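Local coordinates for NUDIX hydrolase (Nitrosomonas europaea, PDB 2B0V), which probably removes phosphate by hydrolysis from nucleoside di- and triphosphates and thiamine diphosphate, with the help of magnesium, as a member of the NudJ branch of the Nudix hydrolases, at residues Asn8-Ala13 / Thr82-Phe87; Lys34-Ala39 / Met123-Leu128; Leu65-Thr70 / Ser90-Ser95; Val24-Arg29 / Thr104-Ala109; Ile15-Lys20 / Ala109-Ile114. All blocks are in the same frame, centred on the assembly; numbering follows the deposited sequence. Where two conformers were deposited one is given.

Contact 1. Residues Asn8-Ala13 / Thr82-Phe87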
# COMPACT_ATOMS: atom_id res chain seq x y z
N ASN A 8 9.84 -9.00 7.78
CA ASN A 8 8.43 -9.21 7.42
C ASN A 8 8.14 -8.68 6.03
O ASN A 8 8.39 -7.51 5.76
CB ASN A 8 7.51 -8.56 8.43
CG ASN A 8 7.62 -9.22 9.79
OD1 ASN A 8 6.92 -10.18 10.07
ND2 ASN A 8 8.57 -8.76 10.59
N VAL A 9 7.56 -9.51 5.18
CA VAL A 9 7.28 -9.08 3.80
C VAL A 9 5.91 -8.44 3.75
O VAL A 9 4.90 -9.02 4.23
CB VAL A 9 7.39 -10.25 2.82
CG1 VAL A 9 6.97 -9.81 1.40
CG2 VAL A 9 8.84 -10.79 2.84
N THR A 10 5.87 -7.24 3.21
CA THR A 10 4.62 -6.48 3.17
C THR A 10 4.44 -6.01 1.73
O THR A 10 5.39 -6.02 0.91
CB THR A 10 4.62 -5.23 4.09
OG1 THR A 10 5.70 -4.37 3.69
CG2 THR A 10 4.81 -5.65 5.57
N VAL A 11 3.25 -5.51 1.46
CA VAL A 11 2.93 -4.98 0.13
C VAL A 11 2.19 -3.65 0.29
O VAL A 11 1.57 -3.41 1.33
CB VAL A 11 2.04 -5.94 -0.68
CG1 VAL A 11 2.80 -7.22 -0.98
CG2 VAL A 11 0.72 -6.21 0.11
N ALA A 12 2.27 -2.79 -0.72
CA ALA A 12 1.58 -1.52 -0.68
C ALA A 12 1.27 -1.09 -2.09
O ALA A 12 1.99 -1.45 -3.02
CB ALA A 12 2.46 -0.48 0.01
N ALA A 13 0.18 -0.33 -2.27
CA ALA A 13 -0.26 0.10 -3.59
C ALA A 13 -0.28 1.59 -3.70
O ALA A 13 -0.89 2.27 -2.84
CB ALA A 13 -1.70 -0.44 -3.86
N THR A 82 10.99 -3.88 14.33
CA THR A 82 10.66 -4.83 13.28
C THR A 82 11.19 -4.40 11.90
O THR A 82 11.00 -3.24 11.50
CB THR A 82 9.15 -5.05 13.18
OG1 THR A 82 8.63 -5.44 14.46
CG2 THR A 82 8.82 -6.12 12.12
N THR A 83 11.85 -5.33 11.21
CA THR A 83 12.36 -5.09 9.85
C THR A 83 11.34 -5.53 8.82
O THR A 83 10.73 -6.59 8.92
CB THR A 83 13.73 -5.78 9.60
OG1 THR A 83 14.66 -5.29 10.57
CG2 THR A 83 14.29 -5.43 8.22
N TYR A 84 11.17 -4.69 7.81
CA TYR A 84 10.16 -4.92 6.80
C TYR A 84 10.80 -4.90 5.42
O TYR A 84 11.81 -4.21 5.22
CB TYR A 84 9.12 -3.80 6.83
CG TYR A 84 8.30 -3.75 8.07
CD1 TYR A 84 7.15 -4.55 8.21
CD2 TYR A 84 8.66 -2.92 9.13
CE1 TYR A 84 6.38 -4.51 9.39
CE2 TYR A 84 7.89 -2.87 10.32
CZ TYR A 84 6.76 -3.66 10.42
OH TYR A 84 6.03 -3.61 11.59
N LEU A 85 10.21 -5.67 4.52
CA LEU A 85 10.53 -5.59 3.11
C LEU A 85 9.21 -5.31 2.38
O LEU A 85 8.36 -6.21 2.23
CB LEU A 85 11.15 -6.93 2.67
CG LEU A 85 11.76 -6.95 1.28
CD1 LEU A 85 12.93 -5.96 1.11
CD2 LEU A 85 12.23 -8.40 1.01
N ARG A 86 9.04 -4.06 1.93
CA ARG A 86 7.78 -3.60 1.39
C ARG A 86 7.85 -3.56 -0.12
O ARG A 86 8.59 -2.74 -0.68
CB ARG A 86 7.44 -2.19 1.87
CG ARG A 86 6.19 -1.58 1.19
CD ARG A 86 6.03 -0.06 1.56
NE ARG A 86 4.93 0.12 2.52
CZ ARG A 86 4.07 1.14 2.56
NH1 ARG A 86 4.12 2.14 1.71
NH2 ARG A 86 3.11 1.12 3.48
N PHE A 87 7.10 -4.45 -0.77
CA PHE A 87 7.00 -4.42 -2.25
C PHE A 87 5.88 -3.50 -2.62
O PHE A 87 4.76 -3.77 -2.23
CB PHE A 87 6.64 -5.80 -2.77
CG PHE A 87 7.78 -6.80 -2.67
CD1 PHE A 87 8.50 -7.16 -3.83
CD2 PHE A 87 8.12 -7.36 -1.42
CE1 PHE A 87 9.58 -8.08 -3.74
CE2 PHE A 87 9.20 -8.29 -1.31
CZ PHE A 87 9.92 -8.65 -2.47
O HOH W 1 4.52 -1.82 4.75

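Contact 2. Residues Lys34-Ala39 / Met123-Leu128. With EDO (1,2-ethanediol), chain D.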
# COMPACT_ATOMS: atom_id res chain seq x y z
N LYS A 34 -3.60 7.34 11.48
CA LYS A 34 -2.43 7.45 10.63
C LYS A 34 -2.88 7.38 9.18
O LYS A 34 -3.91 6.76 8.87
CB LYS A 34 -1.42 6.32 10.91
CG LYS A 34 -0.88 6.26 12.36
CD LYS A 34 -0.08 7.53 12.71
CE LYS A 34 0.36 7.50 14.16
NZ LYS A 34 1.22 8.69 14.51
N LEU A 35 -2.13 8.03 8.30
CA LEU A 35 -2.34 7.94 6.84
C LEU A 35 -1.35 6.94 6.22
O LEU A 35 -0.16 6.92 6.55
CB LEU A 35 -2.10 9.32 6.24
CG LEU A 35 -2.54 9.53 4.80
CD1 LEU A 35 -4.07 9.46 4.72
CD2 LEU A 35 -1.98 10.89 4.30
N ASN A 36 -1.83 6.15 5.26
CA ASN A 36 -0.96 5.12 4.66
C ASN A 36 -1.49 4.74 3.28
O ASN A 36 -2.66 4.98 2.96
CB ASN A 36 -0.94 3.88 5.57
CG ASN A 36 0.24 2.92 5.31
OD1 ASN A 36 1.15 3.20 4.53
ND2 ASN A 36 0.24 1.79 6.02
N GLN A 37 -0.65 4.16 2.44
CA GLN A 37 -1.19 3.43 1.27
C GLN A 37 -2.02 2.23 1.76
O GLN A 37 -1.77 1.74 2.87
CB GLN A 37 -0.04 2.89 0.42
CG GLN A 37 0.61 3.88 -0.51
CD GLN A 37 1.61 4.77 0.25
OE1 GLN A 37 2.21 4.36 1.27
NE2 GLN A 37 1.85 5.95 -0.29
N PRO A 38 -2.94 1.72 0.93
CA PRO A 38 -3.50 0.39 1.17
C PRO A 38 -2.33 -0.59 1.21
O PRO A 38 -1.49 -0.58 0.29
CB PRO A 38 -4.32 0.13 -0.12
CG PRO A 38 -4.75 1.47 -0.52
CD PRO A 38 -3.45 2.30 -0.32
N ALA A 39 -2.19 -1.36 2.28
CA ALA A 39 -0.92 -2.09 2.51
C ALA A 39 -1.16 -3.14 3.54
O ALA A 39 -2.14 -3.07 4.25
CB ALA A 39 0.19 -1.15 3.05
N MSE A 123 1.35 12.64 10.51
CA MSE A 123 0.46 11.49 10.82
C MSE A 123 0.64 10.36 9.79
O MSE A 123 -0.11 9.39 9.81
CB MSE A 123 -1.01 11.91 10.95
CG MSE A 123 -1.62 12.45 9.69
SE MSE A 123 -3.50 12.97 9.95
CE MSE A 123 -4.25 11.22 9.66
N HIS A 124 1.66 10.44 8.93
CA HIS A 124 1.94 9.29 8.05
C HIS A 124 2.34 8.10 8.92
O HIS A 124 3.09 8.25 9.91
CB HIS A 124 3.06 9.58 7.09
CG HIS A 124 2.71 10.55 6.02
ND1 HIS A 124 3.56 10.82 4.97
CD2 HIS A 124 1.61 11.31 5.82
CE1 HIS A 124 3.02 11.74 4.19
NE2 HIS A 124 1.83 12.05 4.68
N ARG A 125 1.88 6.91 8.51
CA ARG A 125 2.22 5.72 9.27
C ARG A 125 3.74 5.48 9.35
O ARG A 125 4.26 5.15 10.41
CB ARG A 125 1.48 4.50 8.71
CG ARG A 125 1.90 3.19 9.32
CD ARG A 125 0.80 2.62 10.14
NE ARG A 125 1.11 1.32 10.78
CZ ARG A 125 0.57 0.14 10.43
NH1 ARG A 125 -0.29 0.05 9.41
NH2 ARG A 125 0.90 -0.96 11.12
N THR A 126 4.44 5.67 8.24
CA THR A 126 5.91 5.51 8.21
C THR A 126 6.47 6.50 7.20
O THR A 126 5.70 7.06 6.42
CB THR A 126 6.34 4.09 7.72
OG1 THR A 126 6.04 3.96 6.33
CG2 THR A 126 5.64 2.94 8.53
N PRO A 127 7.80 6.70 7.19
CA PRO A 127 8.42 7.52 6.16
C PRO A 127 8.21 7.00 4.74
O PRO A 127 8.39 7.76 3.76
CB PRO A 127 9.91 7.49 6.55
CG PRO A 127 9.90 7.23 8.01
CD PRO A 127 8.82 6.21 8.15
N LEU A 128 7.80 5.73 4.60
CA LEU A 128 7.59 5.14 3.27
C LEU A 128 6.36 5.64 2.55
O LEU A 128 6.25 5.53 1.31
CB LEU A 128 7.56 3.61 3.35
CG LEU A 128 8.74 2.88 4.00
CD1 LEU A 128 8.57 1.44 3.60
CD2 LEU A 128 10.11 3.46 3.57
C1 EDO D . -2.51 -2.38 6.84
O1 EDO D . -1.26 -1.61 6.94
C2 EDO D . -2.44 -3.86 7.26
O2 EDO D . -3.44 -4.72 6.63
O HOH W 2 3.23 9.26 12.50
O HOH W 3 3.72 2.95 5.74

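Contact 3. Residues Leu65-Thr70 / Ser90-Ser95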
# COMPACT_ATOMS: atom_id res chain seq x y z
N LEU A 65 -6.00 -3.53 -10.25
CA LEU A 65 -5.29 -4.12 -11.38
C LEU A 65 -3.83 -3.67 -11.33
O LEU A 65 -3.53 -2.55 -11.72
CB LEU A 65 -5.94 -3.64 -12.69
CG LEU A 65 -5.64 -4.37 -13.99
CD1 LEU A 65 -6.40 -5.69 -14.05
CD2 LEU A 65 -6.07 -3.48 -15.17
N PRO A 66 -2.94 -4.53 -10.83
CA PRO A 66 -1.53 -4.09 -10.76
C PRO A 66 -0.96 -3.91 -12.15
O PRO A 66 -1.33 -4.67 -13.10
CB PRO A 66 -0.81 -5.22 -9.98
CG PRO A 66 -1.93 -6.04 -9.37
CD PRO A 66 -3.13 -5.90 -10.31
N GLU A 67 -0.11 -2.91 -12.29
CA GLU A 67 0.50 -2.63 -13.60
C GLU A 67 2.04 -2.74 -13.59
O GLU A 67 2.63 -3.24 -14.53
CB GLU A 67 0.07 -1.26 -14.08
CG GLU A 67 -1.48 -1.18 -14.28
CD GLU A 67 -1.96 0.19 -14.73
OE1 GLU A 67 -1.67 1.20 -14.05
OE2 GLU A 67 -2.66 0.25 -15.75
N VAL A 68 2.67 -2.15 -12.56
CA VAL A 68 4.14 -2.10 -12.39
C VAL A 68 4.54 -2.22 -10.93
O VAL A 68 3.73 -1.92 -10.03
CB VAL A 68 4.76 -0.77 -12.92
CG1 VAL A 68 4.60 -0.64 -14.44
CG2 VAL A 68 4.21 0.47 -12.18
N LEU A 69 5.80 -2.63 -10.74
CA LEU A 69 6.47 -2.51 -9.45
C LEU A 69 7.08 -1.11 -9.43
O LEU A 69 7.68 -0.68 -10.44
CB LEU A 69 7.57 -3.55 -9.39
CG LEU A 69 8.39 -3.62 -8.12
CD1 LEU A 69 7.51 -4.23 -7.01
CD2 LEU A 69 9.62 -4.49 -8.46
N THR A 70 6.96 -0.42 -8.30
CA THR A 70 7.57 0.90 -8.20
C THR A 70 8.80 0.93 -7.30
O THR A 70 9.64 1.84 -7.47
CB THR A 70 6.59 1.99 -7.74
OG1 THR A 70 6.04 1.61 -6.47
CG2 THR A 70 5.47 2.16 -8.75
N SER A 90 2.23 -0.00 -8.51
CA SER A 90 1.23 0.96 -8.99
C SER A 90 0.25 0.23 -9.91
O SER A 90 0.61 -0.76 -10.59
CB SER A 90 1.92 2.12 -9.73
OG SER A 90 0.97 3.02 -10.24
N GLY A 91 -0.98 0.72 -9.93
CA GLY A 91 -1.97 0.16 -10.83
C GLY A 91 -3.25 0.95 -10.79
O GLY A 91 -3.31 2.04 -10.18
N GLN A 92 -4.25 0.41 -11.46
CA GLN A 92 -5.57 1.03 -11.49
C GLN A 92 -6.54 0.40 -10.51
O GLN A 92 -6.44 -0.81 -10.20
CB GLN A 92 -6.18 0.85 -12.85
CG GLN A 92 -5.40 1.44 -14.00
CD GLN A 92 -6.10 1.18 -15.33
OE1 GLN A 92 -7.28 1.52 -15.49
NE2 GLN A 92 -5.39 0.57 -16.28
N VAL A 93 -7.52 1.19 -10.11
CA VAL A 93 -8.68 0.62 -9.48
C VAL A 93 -9.74 0.45 -10.57
O VAL A 93 -9.91 1.33 -11.40
CB VAL A 93 -9.15 1.41 -8.23
CG1 VAL A 93 -8.24 1.03 -7.02
CG2 VAL A 93 -9.23 2.90 -8.49
N VAL A 94 -10.41 -0.71 -10.57
CA VAL A 94 -11.31 -1.07 -11.66
C VAL A 94 -12.73 -1.41 -11.21
O VAL A 94 -13.57 -1.72 -12.04
CB VAL A 94 -10.76 -2.26 -12.46
CG1 VAL A 94 -9.42 -1.91 -13.09
CG2 VAL A 94 -10.64 -3.51 -11.57
N SER A 95 -12.99 -1.41 -9.90
CA SER A 95 -14.37 -1.44 -9.38
C SER A 95 -14.41 -0.90 -7.97
O SER A 95 -13.42 -0.84 -7.27
CB SER A 95 -14.91 -2.88 -9.35
OG SER A 95 -14.38 -3.57 -8.23
O HOH W 4 0.66 2.45 -12.99

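Contact 4. Residues Val24-Arg29 / Thr104-Ala109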
# COMPACT_ATOMS: atom_id res chain seq x y z
N VAL A 24 -5.47 5.35 2.89
CA VAL A 24 -6.36 5.03 3.99
C VAL A 24 -5.97 5.80 5.23
O VAL A 24 -4.78 6.03 5.46
CB VAL A 24 -6.41 3.50 4.31
CG1 VAL A 24 -7.02 2.72 3.13
CG2 VAL A 24 -5.04 2.98 4.69
N GLU A 25 -6.97 6.24 6.00
CA GLU A 25 -6.74 6.65 7.38
C GLU A 25 -7.06 5.44 8.25
O GLU A 25 -8.12 4.82 8.11
CB GLU A 25 -7.62 7.86 7.74
CG GLU A 25 -7.23 9.05 6.88
CD GLU A 25 -8.05 10.30 7.14
OE1 GLU A 25 -9.22 10.19 7.57
OE2 GLU A 25 -7.48 11.39 6.92
N GLU A 26 -6.11 5.08 9.10
CA GLU A 26 -6.19 3.82 9.83
C GLU A 26 -5.68 4.01 11.26
O GLU A 26 -4.94 4.95 11.55
CB GLU A 26 -5.35 2.73 9.12
CG GLU A 26 -3.84 3.07 9.10
CD GLU A 26 -3.07 2.13 8.18
OE1 GLU A 26 -3.73 1.44 7.34
OE2 GLU A 26 -1.83 2.11 8.30
N ILE A 27 -6.13 3.13 12.14
CA ILE A 27 -5.66 3.16 13.53
C ILE A 27 -4.96 1.82 13.75
O ILE A 27 -5.62 0.81 14.02
CB ILE A 27 -6.83 3.34 14.50
CG1 ILE A 27 -7.58 4.64 14.16
CG2 ILE A 27 -6.34 3.34 15.93
CD1 ILE A 27 -8.84 4.89 15.01
N PRO A 28 -3.61 1.80 13.61
CA PRO A 28 -2.85 0.53 13.70
C PRO A 28 -2.78 -0.05 15.11
O PRO A 28 -2.68 -1.27 15.28
CB PRO A 28 -1.43 0.92 13.25
CG PRO A 28 -1.55 2.27 12.64
CD PRO A 28 -2.73 2.94 13.32
N ARG A 29 -2.79 0.83 16.10
CA ARG A 29 -2.76 0.42 17.49
C ARG A 29 -3.33 1.58 18.25
O ARG A 29 -3.36 2.71 17.73
CB ARG A 29 -1.33 0.11 17.96
CG ARG A 29 -0.39 1.33 18.02
CD ARG A 29 1.10 0.93 18.18
NE ARG A 29 1.46 -0.18 17.29
CZ ARG A 29 1.81 -0.06 16.00
NH1 ARG A 29 1.87 1.15 15.43
NH2 ARG A 29 2.09 -1.14 15.28
N THR A 104 -11.19 -4.06 9.90
CA THR A 104 -11.28 -3.34 11.16
C THR A 104 -9.99 -2.57 11.31
O THR A 104 -8.90 -3.09 11.00
CB THR A 104 -11.51 -4.30 12.34
OG1 THR A 104 -12.66 -5.09 12.07
CG2 THR A 104 -11.75 -3.53 13.63
N GLY A 105 -10.12 -1.31 11.72
CA GLY A 105 -8.93 -0.44 11.90
C GLY A 105 -8.86 0.62 10.82
O GLY A 105 -8.15 1.63 10.98
N ILE A 106 -9.55 0.38 9.71
CA ILE A 106 -9.65 1.38 8.64
C ILE A 106 -10.75 2.38 9.01
O ILE A 106 -11.92 2.01 9.20
CB ILE A 106 -9.94 0.75 7.22
CG1 ILE A 106 -8.85 -0.25 6.79
CG2 ILE A 106 -10.08 1.82 6.16
CD1 ILE A 106 -7.46 0.38 6.71
N VAL A 107 -10.36 3.64 9.14
CA VAL A 107 -11.36 4.71 9.40
C VAL A 107 -12.09 5.09 8.11
O VAL A 107 -13.34 5.09 8.05
CB VAL A 107 -10.69 5.94 10.04
CG1 VAL A 107 -11.75 7.06 10.21
CG2 VAL A 107 -10.01 5.57 11.39
N ARG A 108 -11.31 5.35 7.07
CA ARG A 108 -11.88 5.62 5.75
C ARG A 108 -10.80 5.55 4.68
O ARG A 108 -9.59 5.65 4.97
CB ARG A 108 -12.66 6.94 5.70
CG ARG A 108 -11.85 8.17 6.01
CD ARG A 108 -12.75 9.43 6.13
NE ARG A 108 -13.49 9.46 7.38
CZ ARG A 108 -13.03 9.92 8.55
NH1 ARG A 108 -11.79 10.41 8.66
NH2 ARG A 108 -13.81 9.87 9.62
N ALA A 109 -11.22 5.29 3.45
CA ALA A 109 -10.29 5.33 2.32
C ALA A 109 -10.74 6.51 1.49
O ALA A 109 -11.96 6.64 1.25
CB ALA A 109 -10.36 4.02 1.51

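Contact 5. Residues Ile15-Lys20 / Ala109-Ile114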
# COMPACT_ATOMS: atom_id res chain seq x y z
N ILE A 15 -1.90 4.19 -5.90
CA ILE A 15 -3.04 4.28 -6.83
C ILE A 15 -3.30 5.76 -7.08
O ILE A 15 -3.80 6.45 -6.20
CB ILE A 15 -4.30 3.61 -6.21
CG1 ILE A 15 -4.04 2.11 -5.96
CG2 ILE A 15 -5.51 3.78 -7.17
CD1 ILE A 15 -4.91 1.53 -4.84
N GLU A 16 -2.96 6.23 -8.28
CA GLU A 16 -3.00 7.66 -8.65
C GLU A 16 -3.97 7.82 -9.80
O GLU A 16 -3.88 7.10 -10.79
CB GLU A 16 -1.61 8.13 -9.11
CG GLU A 16 -1.48 9.63 -9.43
CD GLU A 16 -1.46 9.89 -10.93
OE1 GLU A 16 -0.67 9.19 -11.64
OE2 GLU A 16 -2.24 10.77 -11.41
N GLN A 17 -4.89 8.75 -9.66
CA GLN A 17 -5.89 9.03 -10.68
C GLN A 17 -6.05 10.54 -10.67
O GLN A 17 -6.39 11.13 -9.64
CB GLN A 17 -7.19 8.30 -10.33
CG GLN A 17 -8.26 8.28 -11.42
CD GLN A 17 -9.47 7.41 -11.03
OE1 GLN A 17 -9.33 6.36 -10.38
NE2 GLN A 17 -10.65 7.84 -11.46
N ASP A 18 -5.72 11.17 -11.80
CA ASP A 18 -5.77 12.63 -11.95
C ASP A 18 -5.06 13.40 -10.80
O ASP A 18 -5.63 14.35 -10.23
CB ASP A 18 -7.22 13.12 -12.11
CG ASP A 18 -8.00 12.39 -13.23
OD1 ASP A 18 -7.43 11.98 -14.27
OD2 ASP A 18 -9.24 12.25 -13.06
N ASP A 19 -3.83 12.99 -10.48
CA ASP A 19 -2.97 13.69 -9.49
C ASP A 19 -3.47 13.57 -8.04
O ASP A 19 -3.00 14.28 -7.17
CB ASP A 19 -2.72 15.16 -9.89
CG ASP A 19 -2.29 15.29 -11.35
OD1 ASP A 19 -1.25 14.72 -11.72
OD2 ASP A 19 -3.01 15.94 -12.12
N LYS A 20 -4.40 12.64 -7.80
CA LYS A 20 -4.78 12.26 -6.43
C LYS A 20 -4.48 10.79 -6.15
O LYS A 20 -4.48 9.96 -7.08
CB LYS A 20 -6.25 12.52 -6.20
CG LYS A 20 -6.64 13.98 -6.43
CD LYS A 20 -7.99 14.23 -5.87
CE LYS A 20 -8.46 15.66 -6.14
NZ LYS A 20 -8.54 15.85 -7.61
N ALA A 109 -11.22 5.29 3.45
CA ALA A 109 -10.29 5.33 2.32
C ALA A 109 -10.74 6.51 1.49
O ALA A 109 -11.96 6.64 1.25
CB ALA A 109 -10.36 4.02 1.51
N ALA A 110 -9.82 7.37 1.07
CA ALA A 110 -10.19 8.55 0.32
C ALA A 110 -9.08 8.98 -0.62
O ALA A 110 -7.96 8.44 -0.55
CB ALA A 110 -10.53 9.71 1.30
N TRP A 111 -9.38 9.96 -1.48
CA TRP A 111 -8.39 10.43 -2.47
C TRP A 111 -7.75 11.71 -2.01
O TRP A 111 -8.48 12.67 -1.68
CB TRP A 111 -9.07 10.67 -3.82
CG TRP A 111 -9.59 9.37 -4.43
CD1 TRP A 111 -10.83 8.80 -4.22
CD2 TRP A 111 -8.90 8.53 -5.35
NE1 TRP A 111 -10.93 7.63 -4.96
CE2 TRP A 111 -9.77 7.45 -5.66
CE3 TRP A 111 -7.62 8.57 -5.93
CZ2 TRP A 111 -9.36 6.39 -6.52
CZ3 TRP A 111 -7.25 7.55 -6.80
CH2 TRP A 111 -8.13 6.49 -7.09
N PHE A 112 -6.40 11.74 -1.99
CA PHE A 112 -5.70 12.93 -1.49
C PHE A 112 -4.74 13.49 -2.54
O PHE A 112 -4.01 12.74 -3.19
CB PHE A 112 -4.86 12.57 -0.25
CG PHE A 112 -5.64 12.10 0.92
CD1 PHE A 112 -5.90 12.98 1.99
CD2 PHE A 112 -6.09 10.75 1.00
CE1 PHE A 112 -6.60 12.50 3.11
CE2 PHE A 112 -6.77 10.30 2.11
CZ PHE A 112 -7.05 11.17 3.16
N SER A 113 -4.68 14.81 -2.65
CA SER A 113 -3.71 15.48 -3.52
C SER A 113 -2.32 15.49 -2.86
O SER A 113 -2.20 15.33 -1.65
CB SER A 113 -4.14 16.93 -3.74
OG SER A 113 -4.06 17.63 -2.50
N ILE A 114 -1.27 15.73 -3.65
CA ILE A 114 0.07 15.76 -3.07
C ILE A 114 0.16 16.82 -1.95
O ILE A 114 0.82 16.59 -0.92
CB ILE A 114 1.16 15.99 -4.15
CG1 ILE A 114 2.54 15.70 -3.55
CG2 ILE A 114 1.09 17.39 -4.76
CD1 ILE A 114 2.69 14.31 -3.06
O HOH W 5 -1.35 15.98 -6.39

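Contact 1. Residues Asn8-Ala13 / Thr82-Phe87
Asn-8 opens a parallel strand pair of the Nudix fold's mixed sheet, its backbone N giving a bond to Thr-83 O (2.8 Å, 169° at the hydrogen) while its O accepts from Leu-85 N. Its amide ND2 adds only a weak bond to the same Thr-83 O. On the next residue, CG1 of Val-9 lies anti to the backbone N (chi1 175°), which carries this methyl to the Phe-87 ring at CE2, 3.8 Å away. Thr-10 continues the backbone pattern, its N bonded to Leu-85 O and its O taking Phe-87 N. Its side chain faces the other side of the sheet: CG2 meets CD1 of Tyr-84 at 3.7 Å, and OG1 shares a water with Arg-86 NE. Val-11 packs CG1 loosely against Phe-87 CB. The guanidinium of Arg-86 reaches on to Asn-36 OD1 and Gln-37 OE1, so with the water all three of its nitrogens have partners in a buried setting. A leucine in place of Arg-86 would probably leave those two side-chain oxygens without their guanidinium donors and the water without its NE partner. Ala-12 closes the pairing, with its N bonded to Phe-87 O and its CB centred over one face of that guanidinium, 3.4 Å from CZ.

Contact 2. Residues Lys34-Ala39 / Met123-Leu128
Lys-34, Arg-125 and Met-123 lose the most surface here, 77, 76 and 74 Å². The aliphatic chain of Lys-34 folds over the backbone opposite: bent at chi2 (-63°), it brings CD to 3.4 Å from Met-123 O, and NZ then shares a water with His-124 O. In Met-123, a selenomethionine, the backbone O also accepts from Leu-35 N at 2.9 Å, while the terminal CE curls back to 4.1 Å from Leu-35 N. Arg-125 supplies the second backbone bond, its N to Leu-35 O at 2.8 Å. Its CB rests 3.9 Å from Asn-36 CG, and the guanidinium stands nearly upright to the Asn-36 amide, the planes 82° apart. NH1 makes a salt bridge with Glu-26, whose OE2 also accepts from Asn-36 ND2. Two bonds around Leu-35 and His-124 thus form a single beta bridge, by which the edge of strand 34-36 in the Nudix sheet holds the loop leading into helix 128-137.

Contact 3. Residues Leu65-Thr70 / Ser90-Ser95
Leu-65 and Gln-92 exchange backbone bonds, a nearly linear one from Leu-65 N to Gln-92 O (2.8 Å, 174°) and its return from Gln-92 N to Leu-65 O; farther along, Ser-90 N bonds Val-68 O. Between them lies a classic beta bulge of the antiparallel hairpin: Glu-67 N at 2.8 Å and Val-68 N at 3.2 Å both donate to Ser-90 O. Gly-91 fits beside the bulge because a beta carbon there would collide with Leu-65 O and Pro-66 CA.

Glu-67 and Gln-92, both exposed, meet through their side chains. With CG anti to the carbonyl carbon (chi1 -62°) and the chain extended beyond, Glu-67 carries OE2 to Gln-92 NE2, which donates at 2.8 Å; the acceptor lies in the amide plane, but the donor stands 43° above the carboxylate plane. OE1 of Glu-67 shares a water with Ser-90 OG.

Carbon-to-carbon contacts complete the pairing. Ser-90 CB is touched by Val-68 CG2 and Thr-70 CG2, each 3.7 Å away, and the apolar pair Leu-65 CB and Val-94 CG1 meets at 3.9 Å. Glu-67 is thus held through both carboxylate oxygens, and its negative charge is probably stabilised by these neutral donors without a salt bridge across the strands.

Contact 4. Residues Val24-Arg29 / Thr104-Ala109
The guanidinium of Arg-108 has Val-107 CG1 3.4 Å above one face, toward the rim, and Glu-25 OE1 at its edge. In the conformer described, one of two modelled for this arginine, that oxygen takes NH1 in a salt bridge of 2.8 Å. The approach runs close to the oxygen's C-O direction, although the N-H bends to 134° and the carboxylate and guanidinium planes stand 72° apart. Two torsions of this conformer account for the meeting: Arg-108 CG sits between its backbone N and carbonyl carbon (chi1 61°), and a further bend at chi3 turns the group back over the strand toward Glu-25. Replacing Glu-25 by an alanine would probably leave the arginine charge without this mate and its guanidinium freer to swing. The other carboxylate, on Glu-26, turns to the opposite side of the sheet, where its partner is chiefly Arg-125.

Both strands belong to the mixed Nudix sheet, running antiparallel with a classic beta bulge at Val-107 and Arg-108, which face Glu-25 together. Glu-25 O accepts from Val-107 N at 2.7 Å and weakly from Arg-108 N, while Glu-25 N donates to Arg-108 O. On the Glu-26 side, CD1 of Ile-106 reaches Val-24 CB and Glu-26 CB, and Val-24 CG1 meets Ala-109 CB at 3.9 Å. Beyond the bulge, Ile-27 N is bonded to Gly-105 O at 2.8 Å, and Ile-27 CG1 packs on Val-107 CG2 at 3.8 Å.

Contact 5. Residues Ile15-Lys20 / Ala109-Ile114
Trp-111 carries this contact, giving up most of the surface that its strand buries here. The benzene end of the indole does the touching: CH2 meets Ile-15 CG2 at 3.8 Å, the two side chains crossing at about a right angle, and CZ3 lies 3.6 Å from Gln-17 CB. The amide oxygen OE1 of Gln-17 approaches CH2 obliquely at 3.5 Å, the amide plane 70° from that of the ring. At the ring's edge, near its plane, Lys-20 O comes to 3.6 Å from CE3. With CG anti to the carbonyl carbon (chi1 -65°), the indole extends from its strand toward the hairpin.

A second shell shapes the hairpin that receives it. Gln-17 N donates to Lys-20 O and Lys-20 N to Gln-17 O, closing the turn, while Glu-16 OE2 accepts from Asp-19 N through its anti lone pair at 2.9 Å. A water that accepts from Ile-114 N at 2.8 Å appears to link the turn, at Asp-19 O, to the first residue of helix 114-119, for which Ser-113 is the N-cap. Val-93 of strand 82-96 also packs against Ile-15, Gln-17 and Trp-111. The receiving element is a type I' beta turn, from Gln-17 to Lys-20, in the hairpin linking strands 8-17 and 20-26 of the Nudix sheet.

How the contacts relate
Contact 2 is the most buried and contact 5 lies at the surface; contacts 1, 3 and 4 are intermediate. Strand 82-96 serves contacts 1 and 3, pairing in parallel with 8-17 in one and antiparallel with 62-77 in the other, while contacts 4 and 5 share strand 106-113 and Ala-109. Regular pairing marks contact 1, whereas contacts 3 and 4 each have a classic bulge, and contact 5 relies on an aromatic ring and a water. A network of polar side chains, most of them buried, joins contacts 1, 2 and 4. The Glu-67/Gln-92 pair of contact 3 is exposed on both sides, whereas in contact 4 a buried glutamate meets an exposed arginine.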